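Local atomic coordinates of phosphoglycerate kinase (Coxiella burnetii, PDB entry 4NG4), a protein that catalyses the reversible transfer of a phosphate between ATP and 3-phosphoglycerate, a step of glycolysis. Residues A[46-51]-A[90-95]; A[273-278]-A[291-296]. One frame throughout, in Å; residues are numbered along the deposited sequence.

Contact 1 of 2, residues A[46-51]-A[90-95]; sequences ERIVRA and RLLSKK
L91 is the first residue of 90-95 to meet helix 46-60, and its partner is I48. CD1 of L91 lies 3.4 Å from CD1 of I48. The same L91 methyl also comes within 4.0 Å of CG2 of I48, so one leucine branch meets both methyl ends of the isoleucine. The L91 side chain extends with CG opposite the backbone N (chi1 -159°), and the two side chains meet at a slant rather than alongside. One residue on, L92 reaches I48 with a single branch: its CD2 is 4.1 Å from I48 CG2. That I48 methyl meets a methyl of each leucine, from two different directions. L92 also touches I55 further along helix 46-60, while I48 rests on V35 of a loop. K95 is the last residue of the segment to touch. The far end of its side chain lies over V49, with K95 CE and NZ both 4.3 Å from V49 CG2, a loose touch at the exposed margin. K95 also touches L52, one turn further on. Its backbone N makes a weak hydrogen bond to L92 O, 3.1 Å long, and the next five residues are not modelled.

The contact joins two helices of the alpha/beta domain that holds the phosphoglycerate site in this family. Helix 46-60 links the parallel strands 26-31 and 64-69, and helix 86-94 follows strand 64-69. R47, predicted to bind substrate, does not touch 90-95; it meets N34 and makes a weak, long ion pair with D32. No hydrogen bond or salt bridge crosses between the segments. The pairing thus rests on methyl contacts around the buried I48, with the far end of the lysine reaching V49 at the exposed margin.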
ATOM      1  N   GLU A  46     -10.549   5.554  10.503  1.00 47.83           N
ATOM      2  CA  GLU A  46     -10.826   4.507   9.527  1.00 48.98           C
ATOM      3  C   GLU A  46     -10.093   3.203   9.880  1.00 45.85           C
ATOM      4  O   GLU A  46     -10.598   2.112   9.582  1.00 47.18           O
ATOM      5  CB  GLU A  46     -10.478   4.998   8.105  1.00 50.03           C
ATOM      6  CG  GLU A  46     -10.596   3.964   6.969  1.00 51.48           C
ATOM      7  CD  GLU A  46     -12.016   3.494   6.676  1.00 56.50           C
ATOM      8  OE1 GLU A  46     -12.888   3.572   7.566  1.00 58.33           O
ATOM      9  OE2 GLU A  46     -12.251   3.014   5.544  1.00 59.10           O
ATOM     10  N   ARG A  47      -8.941   3.321  10.545  1.00 42.10           N
ATOM     11  CA  ARG A  47      -8.122   2.161  10.880  1.00 39.40           C
ATOM     12  C   ARG A  47      -8.728   1.372  12.010  1.00 40.13           C
ATOM     13  O   ARG A  47      -8.663   0.144  12.017  1.00 40.45           O
ATOM     14  CB  ARG A  47      -6.705   2.572  11.254  1.00 35.97           C
ATOM     15  CG  ARG A  47      -6.138   3.605  10.324  1.00 35.88           C
ATOM     16  CD  ARG A  47      -4.629   3.689  10.345  1.00 32.84           C
ATOM     17  NE  ARG A  47      -4.198   4.795   9.484  1.00 34.47           N
ATOM     18  CZ  ARG A  47      -2.944   5.038   9.115  1.00 33.41           C
ATOM     19  NH1 ARG A  47      -1.951   4.262   9.520  1.00 31.30           N
ATOM     20  NH2 ARG A  47      -2.691   6.071   8.325  1.00 35.65           N
ATOM     21  N   ILE A  48      -9.310   2.070  12.975  1.00 41.12           N
ATOM     22  CA  ILE A  48     -10.024   1.390  14.056  1.00 42.31           C
ATOM     23  C   ILE A  48     -11.240   0.668  13.477  1.00 45.72           C
ATOM     24  O   ILE A  48     -11.446  -0.518  13.747  1.00 46.31           O
ATOM     25  CB  ILE A  48     -10.493   2.361  15.161  1.00 43.55           C
ATOM     26  CG1 ILE A  48      -9.303   3.130  15.759  1.00 40.75           C
ATOM     27  CG2 ILE A  48     -11.233   1.599  16.256  1.00 44.86           C
ATOM     28  CD1 ILE A  48      -9.660   4.542  16.195  1.00 41.95           C
ATOM     29  N   VAL A  49     -12.023   1.387  12.667  1.00 48.29           N
ATOM     30  CA  VAL A  49     -13.223   0.828  12.023  1.00 52.16           C
ATOM     31  C   VAL A  49     -12.871  -0.430  11.206  1.00 51.39           C
ATOM     32  O   VAL A  49     -13.632  -1.405  11.183  1.00 53.87           O
ATOM     33  CB  VAL A  49     -13.952   1.883  11.117  1.00 55.33           C
ATOM     34  CG1 VAL A  49     -15.041   1.227  10.272  1.00 59.07           C
ATOM     35  CG2 VAL A  49     -14.552   3.010  11.951  1.00 57.15           C
ATOM     36  N   ARG A  50     -11.707  -0.400  10.557  1.00 48.01           N
ATOM     37  CA  ARG A  50     -11.221  -1.530   9.759  1.00 47.25           C
ATOM     38  C   ARG A  50     -10.789  -2.699  10.665  1.00 45.77           C
ATOM     39  O   ARG A  50     -11.125  -3.847  10.412  1.00 47.29           O
ATOM     40  CB  ARG A  50     -10.057  -1.074   8.865  1.00 44.51           C
ATOM     41  CG  ARG A  50     -10.218  -1.335   7.356  1.00 46.29           C
ATOM     42  CD  ARG A  50      -9.711  -0.149   6.496  1.00 45.51           C
ATOM     43  NE  ARG A  50      -8.566   0.532   7.112  1.00 42.33           N
ATOM     44  CZ  ARG A  50      -8.019   1.667   6.678  1.00 41.86           C
ATOM     45  NH1 ARG A  50      -8.486   2.271   5.581  1.00 45.66           N
ATOM     46  NH2 ARG A  50      -6.987   2.197   7.338  1.00 36.10           N
ATOM     47  N   ALA A  51     -10.067  -2.393  11.734  1.00 43.35           N
ATOM     48  CA  ALA A  51      -9.563  -3.414  12.649  1.00 42.20           C
ATOM     49  C   ALA A  51     -10.645  -4.036  13.548  1.00 45.16           C
ATOM     50  O   ALA A  51     -10.437  -5.119  14.107  1.00 45.40           O
ATOM     51  CB  ALA A  51      -8.436  -2.841  13.506  1.00 38.60           C
ATOM     52  N   ARG A  90     -10.206   4.657  24.491  1.00 49.07           N
ATOM     53  CA  ARG A  90     -11.538   5.176  24.741  1.00 53.57           C
ATOM     54  C   ARG A  90     -12.413   4.917  23.520  1.00 54.61           C
ATOM     55  O   ARG A  90     -13.559   4.486  23.641  1.00 58.23           O
ATOM     56  CB  ARG A  90     -11.478   6.674  25.057  1.00 54.90           C
ATOM     57  CG  ARG A  90     -10.905   6.979  26.445  1.00 55.77           C
ATOM     58  CD  ARG A  90     -10.818   8.480  26.715  1.00 57.92           C
ATOM     59  NE  ARG A  90      -9.729   9.110  25.967  1.00 54.93           N
ATOM     60  CZ  ARG A  90      -9.449  10.415  25.988  1.00 55.62           C
ATOM     61  NH1 ARG A  90     -10.178  11.260  26.721  1.00 59.55           N
ATOM     62  NH2 ARG A  90      -8.433  10.879  25.267  1.00 52.24           N
ATOM     63  N   LEU A  91     -11.858   5.171  22.339  1.00 51.75           N
ATOM     64  CA  LEU A  91     -12.607   5.040  21.094  1.00 52.88           C
ATOM     65  C   LEU A  91     -12.914   3.578  20.730  1.00 52.81           C
ATOM     66  O   LEU A  91     -13.870   3.314  20.008  1.00 55.37           O
ATOM     67  CB  LEU A  91     -11.857   5.758  19.963  1.00 50.29           C
ATOM     68  CG  LEU A  91     -12.629   6.179  18.702  1.00 52.28           C
ATOM     69  CD1 LEU A  91     -12.625   5.070  17.671  1.00 51.13           C
ATOM     70  CD2 LEU A  91     -14.045   6.627  19.023  1.00 56.54           C
ATOM     71  N   LEU A  92     -12.114   2.638  21.242  1.00 50.40           N
ATOM     72  CA  LEU A  92     -12.371   1.193  21.089  1.00 50.74           C
ATOM     73  C   LEU A  92     -13.514   0.707  21.973  1.00 55.23           C
ATOM     74  O   LEU A  92     -14.358  -0.075  21.532  1.00 57.75           O
ATOM     75  CB  LEU A  92     -11.124   0.378  21.447  1.00 47.38           C
ATOM     76  CG  LEU A  92     -10.161  -0.008  20.328  1.00 43.42           C
ATOM     77  CD1 LEU A  92      -8.870  -0.544  20.928  1.00 40.32           C
ATOM     78  CD2 LEU A  92     -10.798  -1.038  19.422  1.00 44.05           C
ATOM     79  N   SER A  93     -13.512   1.138  23.234  1.00 56.66           N
ATOM     80  CA  SER A  93     -14.552   0.751  24.193  1.00 61.36           C
ATOM     81  C   SER A  93     -15.910   1.226  23.695  1.00 65.62           C
ATOM     82  O   SER A  93     -16.879   0.469  23.699  1.00 69.40           O
ATOM     83  CB  SER A  93     -14.259   1.335  25.576  1.00 62.28           C
ATOM     84  OG  SER A  93     -12.933   1.031  25.985  1.00 58.88           O
ATOM     85  N   LYS A  94     -15.959   2.478  23.240  1.00 65.52           N
ATOM     86  CA  LYS A  94     -17.169   3.069  22.659  1.00 69.62           C
ATOM     87  C   LYS A  94     -17.753   2.140  21.593  1.00 70.73           C
ATOM     88  O   LYS A  94     -18.972   1.979  21.500  1.00 75.80           O
ATOM     89  CB  LYS A  94     -16.861   4.459  22.071  1.00 68.44           C
ATOM     90  CG  LYS A  94     -18.033   5.431  22.044  1.00 73.67           C
ATOM     91  CD  LYS A  94     -17.560   6.886  22.086  1.00 73.19           C
ATOM     92  CE  LYS A  94     -18.722   7.887  22.032  1.00 79.42           C
ATOM     93  NZ  LYS A  94     -19.590   7.852  23.243  1.00 84.31           N
ATOM     94  N   LYS A  95     -16.877   1.508  20.816  1.00 66.51           N
ATOM     95  CA  LYS A  95     -17.295   0.575  19.775  1.00 67.32           C
ATOM     96  C   LYS A  95     -17.723  -0.768  20.358  1.00 69.37           C
ATOM     97  O   LYS A  95     -18.659  -1.389  19.859  1.00 72.92           O
ATOM     98  CB  LYS A  95     -16.167   0.360  18.770  1.00 62.56           C
ATOM     99  CG  LYS A  95     -15.754   1.615  17.983  1.00 61.04           C
ATOM    100  CD  LYS A  95     -16.898   2.158  17.121  1.00 65.30           C
ATOM    101  CE  LYS A  95     -16.388   2.781  15.826  1.00 63.19           C
ATOM    102  NZ  LYS A  95     -15.447   3.902  16.073  1.00 59.36           N
TER

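Contact 2 of 2, residues A[273-278]-A[291-296]; sequences VIVADE and DAVTSN
The backbones of V273-D277 and V293-N296 run in nearly the same direction, 21° apart, yet no hydrogen bond joins them, and the CA atoms of V275 and V293 are 7.7 Å apart. V293 is the main apolar contributor from the loop. Its CG2 meets two valines of strand 272-276: it lies 4.2 Å from V273 CG2 and 4.2 Å from V275 CG1. The two strand valines are two residues apart, so both turn to the same face, and one loop methyl can serve both. With CG1 of V293 opposite its backbone N (chi1 180°), CG2 is set beside the N, and it is CG2 that meets the strand valines. All three valines are buried. V273 also touches I299, and V275 touches K288 and E297.

Past the end of the strand the chains draw closer, with the CA atoms of D277 and N296 6.2 Å apart. Here CB of D277 lies 3.6 Å from the backbone O of N296. The carboxylate takes no part, since D277 OD1 and OD2 are 5.9 and 5.2 Å from N296 O. The N296 side chain is not part of this touch; it lies against K242.

Segment 291-296 leads from strand 286-289 to strand 298-300, the two antiparallel neighbours of strand 272-276. It passes the middle strand on the face that carries V273 and V275, and runs the same way as that strand. V273 and V275 bond by their backbones to strand 286-289, while A276 bonds to S298 on the other side. The backbone of the middle strand is thus held by its neighbours within the sheet. Between loop and strand, the buried valines make an apolar inner part, and the exposed outer end adds only a carbon-to-carbonyl touch.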
ATOM      1  N   VAL A 273       0.515  14.691 -25.603  1.00 26.38           N
ATOM      2  CA  VAL A 273       0.640  15.216 -24.227  1.00 25.39           C
ATOM      3  C   VAL A 273       0.109  16.643 -24.126  1.00 26.58           C
ATOM      4  O   VAL A 273      -0.042  17.320 -25.137  1.00 27.68           O
ATOM      5  CB  VAL A 273       2.127  15.257 -23.771  1.00 24.21           C
ATOM      6  CG1 VAL A 273       2.688  13.856 -23.579  1.00 22.70           C
ATOM      7  CG2 VAL A 273       2.966  16.032 -24.765  1.00 24.64           C
ATOM      8  N   ILE A 274      -0.175  17.118 -22.919  1.00 26.22           N
ATOM      9  CA  ILE A 274      -0.504  18.531 -22.780  1.00 27.85           C
ATOM     10  C   ILE A 274       0.595  19.269 -22.049  1.00 26.87           C
ATOM     11  O   ILE A 274       1.006  18.884 -20.960  1.00 25.55           O
ATOM     12  CB  ILE A 274      -1.857  18.787 -22.110  1.00 29.32           C
ATOM     13  CG1 ILE A 274      -2.185  20.281 -22.139  1.00 31.76           C
ATOM     14  CG2 ILE A 274      -1.841  18.339 -20.688  1.00 29.28           C
ATOM     15  CD1 ILE A 274      -3.684  20.573 -22.329  1.00 36.20           C
ATOM     16  N   VAL A 275       1.055  20.345 -22.672  1.00 27.69           N
ATOM     17  CA  VAL A 275       2.224  21.072 -22.221  1.00 27.29           C
ATOM     18  C   VAL A 275       1.875  22.512 -21.915  1.00 29.05           C
ATOM     19  O   VAL A 275       0.910  23.053 -22.431  1.00 30.94           O
ATOM     20  CB  VAL A 275       3.374  21.038 -23.281  1.00 26.84           C
ATOM     21  CG1 VAL A 275       3.644  19.626 -23.747  1.00 25.19           C
ATOM     22  CG2 VAL A 275       3.053  21.899 -24.484  1.00 28.56           C
ATOM     23  N   ALA A 276       2.672  23.113 -21.047  1.00 29.11           N
ATOM     24  CA  ALA A 276       2.569  24.520 -20.706  1.00 31.14           C
ATOM     25  C   ALA A 276       3.974  24.961 -20.347  1.00 31.07           C
ATOM     26  O   ALA A 276       4.850  24.120 -20.131  1.00 29.09           O
ATOM     27  CB  ALA A 276       1.636  24.721 -19.537  1.00 31.80           C
ATOM     28  N   ASP A 277       4.194  26.269 -20.286  1.00 33.45           N
ATOM     29  CA  ASP A 277       5.514  26.796 -19.955  1.00 34.06           C
ATOM     30  C   ASP A 277       5.624  27.256 -18.492  1.00 34.84           C
ATOM     31  O   ASP A 277       6.631  27.852 -18.097  1.00 35.56           O
ATOM     32  CB  ASP A 277       5.924  27.897 -20.944  1.00 35.98           C
ATOM     33  CG  ASP A 277       5.279  29.239 -20.655  1.00 39.83           C
ATOM     34  OD1 ASP A 277       4.219  29.271 -19.984  1.00 41.49           O
ATOM     35  OD2 ASP A 277       5.847  30.265 -21.117  1.00 42.60           O
ATOM     36  N   GLU A 278       4.584  26.975 -17.701  1.00 35.10           N
ATOM     37  CA  GLU A 278       4.591  27.202 -16.252  1.00 35.61           C
ATOM     38  C   GLU A 278       3.460  26.367 -15.663  1.00 34.83           C
ATOM     39  O   GLU A 278       2.404  26.265 -16.282  1.00 35.32           O
ATOM     40  CB  GLU A 278       4.438  28.706 -15.911  1.00 38.56           C
ATOM     41  CG  GLU A 278       3.002  29.255 -15.905  1.00 41.00           C
ATOM     42  CD  GLU A 278       2.929  30.772 -15.829  1.00 45.04           C
ATOM     43  OE1 GLU A 278       3.946  31.434 -16.138  1.00 46.05           O
ATOM     44  OE2 GLU A 278       1.841  31.298 -15.467  1.00 47.04           O
ATOM     45  N   ASP A 291       6.300  14.806 -30.932  1.00 29.91           N
ATOM     46  CA  ASP A 291       7.181  15.487 -31.898  1.00 31.11           C
ATOM     47  C   ASP A 291       7.437  16.939 -31.529  1.00 30.89           C
ATOM     48  O   ASP A 291       8.565  17.417 -31.584  1.00 30.66           O
ATOM     49  CB  ASP A 291       6.546  15.531 -33.305  1.00 33.51           C
ATOM     50  CG  ASP A 291       6.224  14.157 -33.872  1.00 35.76           C
ATOM     51  OD1 ASP A 291       6.977  13.189 -33.622  1.00 36.94           O
ATOM     52  OD2 ASP A 291       5.210  14.058 -34.602  1.00 40.19           O
ATOM     53  N   ALA A 292       6.353  17.633 -31.184  1.00 30.98           N
ATOM     54  CA  ALA A 292       6.299  19.097 -31.246  1.00 31.79           C
ATOM     55  C   ALA A 292       6.677  19.817 -29.952  1.00 30.57           C
ATOM     56  O   ALA A 292       6.579  21.035 -29.912  1.00 31.91           O
ATOM     57  CB  ALA A 292       4.913  19.544 -31.705  1.00 33.17           C
ATOM     58  N   VAL A 293       7.139  19.085 -28.931  1.00 28.22           N
ATOM     59  CA  VAL A 293       7.528  19.691 -27.653  1.00 27.41           C
ATOM     60  C   VAL A 293       8.811  20.524 -27.809  1.00 28.25           C
ATOM     61  O   VAL A 293       9.877  19.978 -28.096  1.00 27.77           O
ATOM     62  CB  VAL A 293       7.738  18.631 -26.525  1.00 25.48           C
ATOM     63  CG1 VAL A 293       8.144  19.304 -25.215  1.00 24.65           C
ATOM     64  CG2 VAL A 293       6.471  17.810 -26.305  1.00 24.74           C
ATOM     65  N   THR A 294       8.690  21.839 -27.600  1.00 29.55           N
ATOM     66  CA  THR A 294       9.807  22.768 -27.749  1.00 30.46           C
ATOM     67  C   THR A 294      10.633  22.818 -26.453  1.00 29.69           C
ATOM     68  O   THR A 294      10.340  22.107 -25.494  1.00 28.11           O
ATOM     69  CB  THR A 294       9.308  24.169 -28.174  1.00 32.65           C
ATOM     70  OG1 THR A 294       8.544  24.777 -27.121  1.00 32.66           O
ATOM     71  CG2 THR A 294       8.447  24.051 -29.434  1.00 33.48           C
ATOM     72  N   SER A 295      11.670  23.650 -26.426  1.00 30.78           N
ATOM     73  CA  SER A 295      12.727  23.506 -25.430  1.00 30.15           C
ATOM     74  C   SER A 295      12.429  24.068 -24.043  1.00 30.05           C
ATOM     75  O   SER A 295      13.172  23.782 -23.106  1.00 29.64           O
ATOM     76  CB  SER A 295      14.042  24.089 -25.949  1.00 31.45           C
ATOM     77  OG  SER A 295      14.059  25.504 -25.858  1.00 33.56           O
ATOM     78  N   ASN A 296      11.381  24.860 -23.883  1.00 30.94           N
ATOM     79  CA  ASN A 296      11.004  25.287 -22.526  1.00 31.37           C
ATOM     80  C   ASN A 296       9.524  25.131 -22.251  1.00 30.81           C
ATOM     81  O   ASN A 296       8.885  26.028 -21.711  1.00 31.70           O
ATOM     82  CB  ASN A 296      11.500  26.708 -22.198  1.00 33.50           C
ATOM     83  CG  ASN A 296      10.968  27.743 -23.138  1.00 35.95           C
ATOM     84  OD1 ASN A 296      10.412  27.421 -24.186  1.00 37.35           O
ATOM     85  ND2 ASN A 296      11.139  29.008 -22.775  1.00 38.85           N
TER

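Contact 1 is a surface contact and contact 2 a largely buried one, and they share no element. Their centres are about 49 Å apart, on opposite sides of the chain's centre, and contact 1 closes along the chain before contact 2 opens. Contact 1 pairs two helices near the six-stranded parallel sheet. Contact 2 sets a loop against a strand of a small antiparallel sheet, with the side chain of V273 about 8 Å from the bound ADP. Neither has a hydrogen bond between its segments. The helix pair gathers its leucines round one isoleucine and is edged by a lysine chain; the loop instead offers one valine to two, with an aspartate CB against a backbone oxygen at its exposed end.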